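Local coordinates for protein aminotransferase class I and II (Anaerococcus prevotii, PDB 4EMY) that binds pyridoxal 5'-phosphate, forms a homodimer and probably transfers amino groups between amino acids and keto acids, at residues Y101-T107 and G271-S277; I219-V225 and N250-A256. One frame throughout, in Å; residues are numbered along the deposited sequence.

Interaction 1: Y101-T107 and G271-S277; sequences YISAIAT and GAAVGIS
Ile102 sets its CG2 methyl against CG1 of Val274, 3.7 Å away, the two side chains crossing at a slant. This pair sits on one face of the large mixed sheet of the fold-type I PLP-dependent aminotransferases. Strand 101-107 is an outermost strand of that sheet within the chain, and 271-277 is its antiparallel neighbour. The short axes pass 4.2 Å apart at an angle of 150°. The other branch of Ile102 serves a second partner. CG1 lies beside the backbone N, chi1 -61°, and runs alongside Ile276, meeting its CD1 at 4.0 Å. Ile102 therefore straddles two residues of the partner strand. Cut back to an alanine, this position would lose both branches, which is likely to leave Val274 CG1 and Ile276 CD1 without their mates and a gap near Lys97. On the same face, CB of Ala104 touches CG2 of Val274 at 3.9 Å. Val274 thus spends one methyl on each of two neighbours. Helix 82-93 packs on this face, with Val88 and Leu92 against Val274.

The reverse face carries Tyr101, Ser103, Ile105 and Thr107, with helix 280-297 over it. Gly275 lies opposite Ser103, whose OG is hydrogen-bonded to Glu287. Tyr101 CB rests 3.7 Å from Ser277 O. Four antiparallel hydrogen-bonded pairs join the strands: Tyr101-Ser277, Ser103-Gly275, Ile105-Ala273 and Thr107-Gly271. The bond from Ser103 N to Gly275 O is weak.

The pairing closes near the cofactor, where Gly271 is close to Ser258 and Gly110. Thr107 OG1 turns between its own N and carbonyl carbon, chi1 50°, and is hydrogen-bonded to Gly109 O. Thr107 N is hydrogen-bonded to Gly271 O at 3.0 Å, and Gly271 N to Thr107 O at 2.8 Å.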
loop_
_atom_site.group_PDB
_atom_site.type_symbol
_atom_site.label_atom_id
_atom_site.label_comp_id
_atom_site.label_asym_id
_atom_site.label_seq_id
_atom_site.Cartn_x
_atom_site.Cartn_y
_atom_site.Cartn_z
ATOM N N TYR A 101 20.108 -16.564 -7.310
ATOM C CA TYR A 101 18.687 -16.695 -7.039
ATOM C C TYR A 101 17.995 -15.337 -7.066
ATOM O O TYR A 101 18.485 -14.362 -6.498
ATOM C CB TYR A 101 18.466 -17.433 -5.714
ATOM C CG TYR A 101 19.099 -18.814 -5.692
ATOM C CD1 TYR A 101 18.460 -19.912 -6.287
ATOM C CD2 TYR A 101 20.348 -19.023 -5.093
ATOM C CE1 TYR A 101 19.040 -21.173 -6.280
ATOM C CE2 TYR A 101 20.936 -20.283 -5.077
ATOM C CZ TYR A 101 20.281 -21.354 -5.669
ATOM O OH TYR A 101 20.865 -22.606 -5.653
ATOM N N ILE A 102 16.864 -15.278 -7.757
ATOM C CA ILE A 102 16.129 -14.032 -7.944
ATOM C C ILE A 102 14.640 -14.218 -7.635
ATOM O O ILE A 102 14.001 -15.159 -8.128
ATOM C CB ILE A 102 16.306 -13.495 -9.385
ATOM C CG1 ILE A 102 17.783 -13.210 -9.682
ATOM C CG2 ILE A 102 15.458 -12.247 -9.624
ATOM C CD1 ILE A 102 18.092 -13.063 -11.157
ATOM N N SER A 103 14.097 -13.313 -6.818
ATOM C CA SER A 103 12.662 -13.293 -6.527
ATOM C C SER A 103 12.085 -11.884 -6.527
ATOM O O SER A 103 12.754 -10.928 -6.146
ATOM C CB SER A 103 12.365 -13.976 -5.195
ATOM O OG SER A 103 10.981 -14.244 -5.077
ATOM N N ALA A 104 10.831 -11.781 -6.965
ATOM C CA ALA A 104 10.108 -10.517 -7.052
ATOM C C ALA A 104 8.860 -10.589 -6.188
ATOM O O ALA A 104 8.191 -11.619 -6.148
ATOM C CB ALA A 104 9.740 -10.235 -8.496
ATOM N N ILE A 105 8.573 -9.502 -5.476
ATOM C CA ILE A 105 7.370 -9.386 -4.644
ATOM C C ILE A 105 6.638 -8.085 -4.959
ATOM O O ILE A 105 7.198 -6.993 -4.795
ATOM C CB ILE A 105 7.692 -9.439 -3.131
ATOM C CG1 ILE A 105 7.980 -10.871 -2.687
ATOM C CG2 ILE A 105 6.523 -8.922 -2.301
ATOM C CD1 ILE A 105 9.438 -11.251 -2.718
ATOM N N ALA A 106 5.387 -8.213 -5.406
ATOM C CA ALA A 106 4.541 -7.061 -5.721
ATOM C C ALA A 106 4.473 -6.069 -4.566
ATOM O O ALA A 106 4.318 -6.459 -3.410
ATOM C CB ALA A 106 3.144 -7.518 -6.110
ATOM N N THR A 107 4.602 -4.788 -4.897
ATOM C CA THR A 107 4.563 -3.701 -3.920
ATOM C C THR A 107 3.683 -2.546 -4.422
ATOM O O THR A 107 3.464 -2.410 -5.634
ATOM C CB THR A 107 5.974 -3.151 -3.654
ATOM O OG1 THR A 107 6.616 -2.870 -4.903
ATOM C CG2 THR A 107 6.822 -4.143 -2.814
ATOM N N GLY A 271 4.365 -1.801 -8.262
ATOM C CA GLY A 271 5.785 -2.034 -8.468
ATOM C C GLY A 271 6.161 -3.418 -7.984
ATOM O O GLY A 271 5.296 -4.280 -7.797
ATOM N N ALA A 272 7.460 -3.621 -7.784
ATOM C CA ALA A 272 7.998 -4.848 -7.207
ATOM C C ALA A 272 9.364 -4.603 -6.577
ATOM O O ALA A 272 10.116 -3.727 -7.010
ATOM C CB ALA A 272 8.094 -5.940 -8.263
ATOM N N ALA A 273 9.663 -5.388 -5.546
ATOM C CA ALA A 273 11.005 -5.483 -4.971
ATOM C C ALA A 273 11.660 -6.777 -5.438
ATOM O O ALA A 273 11.213 -7.870 -5.086
ATOM C CB ALA A 273 10.937 -5.448 -3.460
ATOM N N VAL A 274 12.712 -6.642 -6.238
ATOM C CA VAL A 274 13.435 -7.780 -6.790
ATOM C C VAL A 274 14.782 -7.947 -6.080
ATOM O O VAL A 274 15.618 -7.044 -6.092
ATOM C CB VAL A 274 13.656 -7.613 -8.306
ATOM C CG1 VAL A 274 14.299 -8.854 -8.891
ATOM C CG2 VAL A 274 12.337 -7.337 -9.014
ATOM N N GLY A 275 14.970 -9.104 -5.454
ATOM C CA GLY A 275 16.204 -9.423 -4.744
ATOM C C GLY A 275 17.137 -10.319 -5.541
ATOM O O GLY A 275 16.685 -11.163 -6.322
ATOM N N ILE A 276 18.441 -10.123 -5.346
ATOM C CA ILE A 276 19.471 -10.926 -5.999
ATOM C C ILE A 276 20.432 -11.465 -4.944
ATOM O O ILE A 276 21.002 -10.694 -4.178
ATOM C CB ILE A 276 20.318 -10.095 -7.001
ATOM C CG1 ILE A 276 19.519 -8.945 -7.645
ATOM C CG2 ILE A 276 20.990 -10.995 -8.034
ATOM C CD1 ILE A 276 18.574 -9.358 -8.754
ATOM N N SER A 277 20.606 -12.784 -4.902
ATOM C CA SER A 277 21.583 -13.407 -4.006
ATOM C C SER A 277 22.177 -14.684 -4.575
ATOM O O SER A 277 21.555 -15.369 -5.383
ATOM C CB SER A 277 20.969 -13.707 -2.639
ATOM O OG SER A 277 21.945 -14.214 -1.745
#

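Interaction 2: I219-V225 and N250-A256; sequences ITLIVDV and NLFVVVA. With PLP (pyridoxal-5'-phosphate), chain E.
Thr220 lies alongside Phe252, both side chains pointing the same way, with Thr220 OG1 4.2 Å from Phe252 CB. Segments 219-224 and 251-256 run parallel, 19° apart in direction, in the central sheet of the fold-type I aminotransferase fold. The CG2 of Thr220 meets Val254 CG2 at a slant, at 4.2 Å. Met6 of the second subunit packs on both Thr220 and Phe252. Helix 109-121 adds Tyr121 and Ala117 to this face.

On the other face, Ile219 CG2 touches CD1 of Leu251 at 3.7 Å. Leu221, Val223, Val253 and Val255 continue this face. Helix 198-211 lies against it through Trp201 and Leu208.

Seven backbone hydrogen bonds run between the segments, from Ile219 N to Asn250 O at one end to Val225 N to Ala256 O at the other. Beyond the paired residues, Val225 CG2 meets Val255 CG1 at 3.5 Å, the side chains at about a right angle.

Asp224 lies in the cofactor pocket. Its CG is anti to the backbone N, chi1 -167°, which carries the carboxylate out to the pyridine ring. Tyr138 OH is hydrogen-bonded to OD2. The closest approach to the cofactor is Asp224 OD2 to PLP N1, 2.5 Å.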
loop_
_atom_site.group_PDB
_atom_site.type_symbol
_atom_site.label_atom_id
_atom_site.label_comp_id
_atom_site.label_asym_id
_atom_site.label_seq_id
_atom_site.Cartn_x
_atom_site.Cartn_y
_atom_site.Cartn_z
ATOM N N ILE A 219 25.792 -6.010 4.145
ATOM C CA ILE A 219 25.555 -4.835 3.311
ATOM C C ILE A 219 24.400 -5.081 2.351
ATOM O O ILE A 219 24.322 -6.143 1.732
ATOM C CB ILE A 219 26.818 -4.456 2.511
ATOM C CG1 ILE A 219 28.025 -4.308 3.446
ATOM C CG2 ILE A 219 26.595 -3.176 1.710
ATOM C CD1 ILE A 219 29.353 -4.562 2.777
ATOM N N THR A 220 23.503 -4.104 2.241
ATOM C CA THR A 220 22.436 -4.157 1.241
ATOM C C THR A 220 22.507 -2.978 0.265
ATOM O O THR A 220 22.482 -1.818 0.676
ATOM C CB THR A 220 21.041 -4.248 1.891
ATOM O OG1 THR A 220 20.986 -5.411 2.723
ATOM C CG2 THR A 220 19.950 -4.355 0.836
ATOM N N LEU A 221 22.616 -3.303 -1.022
ATOM C CA LEU A 221 22.515 -2.324 -2.095
ATOM C C LEU A 221 21.077 -2.249 -2.596
ATOM O O LEU A 221 20.533 -3.241 -3.085
ATOM C CB LEU A 221 23.453 -2.688 -3.249
ATOM C CG LEU A 221 23.524 -1.760 -4.471
ATOM C CD1 LEU A 221 23.969 -0.350 -4.103
ATOM C CD2 LEU A 221 24.443 -2.342 -5.535
ATOM N N ILE A 222 20.476 -1.068 -2.450
ATOM C CA ILE A 222 19.149 -0.755 -2.985
ATOM C C ILE A 222 19.296 0.080 -4.259
ATOM O O ILE A 222 19.939 1.130 -4.250
ATOM C CB ILE A 222 18.324 0.093 -1.990
ATOM C CG1 ILE A 222 18.542 -0.351 -0.529
ATOM C CG2 ILE A 222 16.864 0.208 -2.445
ATOM C CD1 ILE A 222 17.591 -1.407 -0.026
ATOM N N VAL A 223 18.695 -0.375 -5.354
ATOM C CA VAL A 223 18.764 0.377 -6.603
ATOM C C VAL A 223 17.367 0.779 -7.039
ATOM O O VAL A 223 16.519 -0.079 -7.286
ATOM C CB VAL A 223 19.457 -0.411 -7.732
ATOM C CG1 VAL A 223 19.925 0.539 -8.822
ATOM C CG2 VAL A 223 20.647 -1.186 -7.199
ATOM N N ASP A 224 17.131 2.087 -7.120
ATOM C CA ASP A 224 15.832 2.615 -7.544
ATOM C C ASP A 224 15.830 2.802 -9.054
ATOM O O ASP A 224 16.393 3.768 -9.577
ATOM C CB ASP A 224 15.523 3.937 -6.828
ATOM C CG ASP A 224 14.059 4.384 -6.976
ATOM O OD1 ASP A 224 13.319 3.866 -7.840
ATOM O OD2 ASP A 224 13.643 5.281 -6.215
ATOM N N VAL A 225 15.193 1.869 -9.751
ATOM C CA VAL A 225 15.209 1.886 -11.205
ATOM C C VAL A 225 13.843 2.242 -11.793
ATOM O O VAL A 225 13.411 1.666 -12.794
ATOM C CB VAL A 225 15.761 0.565 -11.779
ATOM C CG1 VAL A 225 17.187 0.344 -11.302
ATOM C CG2 VAL A 225 14.889 -0.617 -11.384
ATOM N N ASN A 250 26.930 -12.137 1.949
ATOM C CA ASN A 250 26.619 -10.971 2.787
ATOM C C ASN A 250 26.444 -9.638 2.039
ATOM O O ASN A 250 26.366 -8.572 2.662
ATOM C CB ASN A 250 27.667 -10.825 3.896
ATOM C CG ASN A 250 29.071 -10.638 3.353
ATOM O OD1 ASN A 250 29.481 -11.302 2.399
ATOM N ND2 ASN A 250 29.818 -9.731 3.966
ATOM N N LEU A 251 26.393 -9.695 0.711
ATOM C CA LEU A 251 26.116 -8.510 -0.090
ATOM C C LEU A 251 24.829 -8.703 -0.877
ATOM O O LEU A 251 24.837 -9.198 -2.008
ATOM C CB LEU A 251 27.288 -8.176 -1.019
ATOM C CG LEU A 251 27.229 -6.879 -1.841
ATOM C CD1 LEU A 251 27.038 -5.653 -0.961
ATOM C CD2 LEU A 251 28.486 -6.725 -2.685
ATOM N N PHE A 252 23.718 -8.321 -0.261
ATOM C CA PHE A 252 22.411 -8.488 -0.869
ATOM C C PHE A 252 22.063 -7.283 -1.747
ATOM O O PHE A 252 22.575 -6.181 -1.537
ATOM C CB PHE A 252 21.353 -8.726 0.218
ATOM C CG PHE A 252 20.024 -9.192 -0.311
ATOM C CD1 PHE A 252 19.942 -10.292 -1.156
ATOM C CD2 PHE A 252 18.852 -8.538 0.051
ATOM C CE1 PHE A 252 18.718 -10.721 -1.641
ATOM C CE2 PHE A 252 17.626 -8.966 -0.426
ATOM C CZ PHE A 252 17.556 -10.058 -1.273
ATOM N N VAL A 253 21.212 -7.511 -2.744
ATOM C CA VAL A 253 20.785 -6.458 -3.661
ATOM C C VAL A 253 19.267 -6.484 -3.770
ATOM O O VAL A 253 18.690 -7.527 -4.061
ATOM C CB VAL A 253 21.426 -6.610 -5.067
ATOM C CG1 VAL A 253 20.816 -5.635 -6.057
ATOM C CG2 VAL A 253 22.926 -6.381 -5.004
ATOM N N VAL A 254 18.628 -5.343 -3.509
ATOM C CA VAL A 254 17.197 -5.178 -3.775
ATOM C C VAL A 254 17.005 -4.107 -4.842
ATOM O O VAL A 254 17.408 -2.954 -4.664
ATOM C CB VAL A 254 16.383 -4.802 -2.518
ATOM C CG1 VAL A 254 14.891 -4.805 -2.835
ATOM C CG2 VAL A 254 16.673 -5.758 -1.372
ATOM N N VAL A 255 16.399 -4.502 -5.956
ATOM C CA VAL A 255 16.126 -3.580 -7.047
ATOM C C VAL A 255 14.664 -3.157 -6.948
ATOM O O VAL A 255 13.774 -4.004 -6.895
ATOM C CB VAL A 255 16.476 -4.212 -8.417
ATOM C CG1 VAL A 255 15.887 -3.418 -9.571
ATOM C CG2 VAL A 255 17.985 -4.308 -8.581
ATOM N N ALA A 256 14.421 -1.847 -6.888
ATOM C CA ALA A 256 13.057 -1.325 -6.775
ATOM C C ALA A 256 12.445 -1.030 -8.148
ATOM O O ALA A 256 12.780 -0.034 -8.793
ATOM C CB ALA A 256 13.014 -0.097 -5.873
HETATM N N1 PLP E . 11.597 6.526 -6.968
HETATM C C2 PLP E . 11.968 7.755 -7.489
HETATM C C2A PLP E . 13.417 8.127 -7.582
HETATM C C3 PLP E . 11.002 8.649 -7.943
HETATM O O3 PLP E . 11.373 9.857 -8.453
HETATM C C4 PLP E . 9.660 8.341 -7.869
HETATM C C4A PLP E . 8.724 9.498 -7.646
HETATM O O4A PLP E . 8.113 10.011 -8.587
HETATM C C5 PLP E . 9.292 7.100 -7.352
HETATM C C6 PLP E . 10.261 6.197 -6.896
HETATM C C5A PLP E . 7.812 6.760 -7.256
HETATM O O4P PLP E . 7.537 5.399 -7.497
HETATM P P PLP E . 6.016 4.934 -7.336
HETATM O O1P PLP E . 5.817 4.637 -5.873
HETATM O O2P PLP E . 5.797 3.730 -8.225
HETATM O O3P PLP E . 5.070 6.038 -7.736
#

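Interactions 1 and 2 are parts of one sheet, their centres about 10 Å apart. Strands 271-277 and 251-258 are neighbours in it and join the two contacts directly. Val255 N lies 2.7 Å from Val274 O, and Ile276 N lies 2.9 Å from Val253 O; both are probable hydrogen bonds. Phe252 reaches across too, its CZ packing 3.8 Å from Gly275 CA. Both contacts run toward the cofactor site at one end. Interaction 2 supplies Asp224 to the pyridine nitrogen. In interaction 1 the nearest atoms of Gly271 and the cofactor are about 6 Å apart. Ser258 and Arg269, hydrogen-bonded to PLP, lie in the chain between segments 250-256 and 271-277.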